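Local coordinates for bromo domain containing protein (PDB 5U9N) that probably recognises acetyl-lysine, as bromodomains do, this chain being its second bromodomain, with the inhibitor bromosporine bound, at residues 23-28 and 124-129. Residues are numbered along the deposited sequence; the frame is centred on the assembly and turned at random.
Sequences EQNSFL and YDSAKQ. With BMF (Bromosporine), chain C.
N25 reaches S126 on helix 122-139 through its side-chain amide. ND2 donates to S126 OG at 2.8 Å, with an N-H...O angle of 161°. The hydroxyl lies close to the amide plane of N25, only 11° out of it. S126 OG is also hydrogen-bonded to W122 O, one turn back, so the serine oxygen joins the loop to its own helix. N25 CG, anti to the carbonyl carbon (chi1 -57°), carries the amide to the hydroxyl. L28 CD1 packs on S126 CB at 4.0 Å. A water donates to both Q24 O and S126 O and ties the two backbones together. Further along, the Q24 and Q129 side chains come near each other with their OE1 atoms 3.6 Å apart, a proximity and not a hydrogen bond. Within the loop, a type II turn runs from E23 to S26, and L28 N bonds to N25 O. The 3-10 segment 26-28, which starts at the last residue of the turn, borders the ligand. F27 O accepts a hydrogen bond from bromosporine N04 at 3.1 Å, while L28 CD2 lies 3.6 Å from C10. The contact thus fastens the start of the ZA loop, between helices 9-20 and 41-50, to helix 122-139. F27 and L28 form part of the bromosporine pocket, probably the acetyl-lysine site of this bromodomain.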
# COMPACT_ATOMS: atom_id res chain seq x y z
N GLU A 23 9.23 -6.18 3.71
CA GLU A 23 9.63 -5.23 4.76
C GLU A 23 9.10 -5.66 6.12
O GLU A 23 8.23 -6.52 6.20
CB GLU A 23 9.13 -3.82 4.43
CG GLU A 23 9.87 -3.16 3.28
CD GLU A 23 11.34 -2.89 3.54
OE1 GLU A 23 11.65 -2.07 4.43
OE2 GLU A 23 12.18 -3.46 2.81
N GLN A 24 9.65 -5.07 7.19
CA GLN A 24 9.29 -5.40 8.56
C GLN A 24 7.82 -5.07 8.86
O GLN A 24 7.37 -3.96 8.58
CB GLN A 24 10.19 -4.67 9.56
CG GLN A 24 11.63 -5.20 9.54
CD GLN A 24 12.58 -4.34 10.34
OE1 GLN A 24 12.35 -3.14 10.57
NE2 GLN A 24 13.71 -4.91 10.74
N ASN A 25 7.09 -6.05 9.44
CA ASN A 25 5.68 -5.94 9.79
C ASN A 25 4.83 -5.64 8.53
O ASN A 25 3.79 -4.97 8.62
CB ASN A 25 5.45 -4.88 10.90
CG ASN A 25 6.24 -5.17 12.16
OD1 ASN A 25 6.28 -6.28 12.64
ND2 ASN A 25 6.85 -4.16 12.75
N SER A 26 5.22 -6.24 7.38
CA SER A 26 4.48 -6.10 6.12
C SER A 26 3.08 -6.74 6.21
O SER A 26 2.18 -6.34 5.49
CB SER A 26 5.25 -6.73 4.97
OG SER A 26 5.49 -8.10 5.24
N PHE A 27 2.91 -7.74 7.10
CA PHE A 27 1.61 -8.40 7.31
C PHE A 27 0.51 -7.37 7.67
O PHE A 27 -0.66 -7.61 7.37
CB PHE A 27 1.72 -9.48 8.42
CG PHE A 27 1.92 -8.94 9.82
CD1 PHE A 27 0.83 -8.63 10.62
CD2 PHE A 27 3.19 -8.77 10.34
CE1 PHE A 27 1.02 -8.12 11.91
CE2 PHE A 27 3.37 -8.21 11.61
CZ PHE A 27 2.28 -7.89 12.38
N LEU A 28 0.89 -6.23 8.29
CA LEU A 28 -0.08 -5.20 8.68
C LEU A 28 -0.89 -4.69 7.50
O LEU A 28 -2.08 -4.47 7.62
CB LEU A 28 0.64 -4.00 9.34
CG LEU A 28 1.30 -4.24 10.72
CD1 LEU A 28 2.12 -3.02 11.15
CD2 LEU A 28 0.27 -4.57 11.77
N TYR A 124 2.67 2.58 13.60
CA TYR A 124 2.93 3.83 12.88
C TYR A 124 4.33 3.82 12.25
O TYR A 124 4.49 4.24 11.11
CB TYR A 124 2.79 5.02 13.86
CG TYR A 124 3.11 6.39 13.29
CD1 TYR A 124 4.42 6.81 13.10
CD2 TYR A 124 2.11 7.34 13.13
CE1 TYR A 124 4.72 8.07 12.60
CE2 TYR A 124 2.39 8.62 12.65
CZ TYR A 124 3.71 8.99 12.43
OH TYR A 124 4.02 10.27 12.05
N ASP A 125 5.34 3.43 13.03
CA ASP A 125 6.75 3.41 12.57
C ASP A 125 6.95 2.42 11.43
O ASP A 125 7.82 2.64 10.60
CB ASP A 125 7.71 3.03 13.73
CG ASP A 125 7.77 4.04 14.87
OD1 ASP A 125 7.30 5.19 14.68
OD2 ASP A 125 8.34 3.70 15.94
N SER A 126 6.20 1.32 11.42
CA SER A 126 6.29 0.32 10.34
C SER A 126 5.77 0.92 9.03
O SER A 126 6.36 0.69 7.98
CB SER A 126 5.52 -0.95 10.69
OG SER A 126 6.14 -1.62 11.78
N ALA A 127 4.63 1.67 9.09
CA ALA A 127 4.04 2.38 7.93
C ALA A 127 5.00 3.40 7.39
O ALA A 127 5.13 3.56 6.18
CB ALA A 127 2.75 3.08 8.33
N LYS A 128 5.65 4.15 8.31
CA LYS A 128 6.61 5.18 7.95
C LYS A 128 7.82 4.60 7.19
O LYS A 128 8.30 5.23 6.27
CB LYS A 128 7.09 5.91 9.22
CG LYS A 128 7.94 7.15 8.98
CD LYS A 128 7.14 8.28 8.27
CE LYS A 128 7.96 9.53 8.02
NZ LYS A 128 8.45 10.15 9.29
N GLN A 129 8.29 3.41 7.57
CA GLN A 129 9.48 2.81 6.94
C GLN A 129 9.14 2.16 5.61
O GLN A 129 9.99 2.13 4.73
CB GLN A 129 10.14 1.77 7.86
CG GLN A 129 10.84 2.39 9.07
CD GLN A 129 11.05 1.38 10.18
OE1 GLN A 129 11.19 0.17 9.93
NE2 GLN A 129 11.10 1.86 11.42
C10 BMF C . -3.27 -5.28 12.11
N12 BMF C . -3.27 -3.18 11.03
C15 BMF C . -3.74 -1.73 13.47
C17 BMF C . -4.34 -1.36 15.87
C20 BMF C . -3.73 -0.72 18.96
C22 BMF C . -3.61 -3.10 13.41
C26 BMF C . -3.07 -1.35 8.65
C28 BMF C . -3.06 -7.43 13.17
C01 BMF C . -2.84 -9.58 11.87
C02 BMF C . -2.99 -8.08 11.94
C03 BMF C . -3.06 -7.28 10.78
N04 BMF C . -2.96 -7.87 9.49
S05 BMF C . -4.21 -8.15 8.48
C06 BMF C . -5.13 -6.66 8.41
O07 BMF C . -3.64 -8.39 7.19
O08 BMF C . -5.02 -9.16 9.08
C09 BMF C . -3.18 -5.90 10.87
C11 BMF C . -3.39 -3.81 12.18
N13 BMF C . -3.40 -1.82 11.10
C14 BMF C . -3.64 -1.05 12.22
N16 BMF C . -3.97 -0.93 14.62
O18 BMF C . -4.48 -0.29 16.70
C19 BMF C . -4.93 -0.56 18.07
O21 BMF C . -4.49 -2.52 16.21
N23 BMF C . -3.77 0.22 11.84
N24 BMF C . -3.61 0.27 10.46
C25 BMF C . -3.37 -0.94 10.04
C27 BMF C . -3.20 -6.06 13.26
O HOH W 1 8.04 -1.62 7.33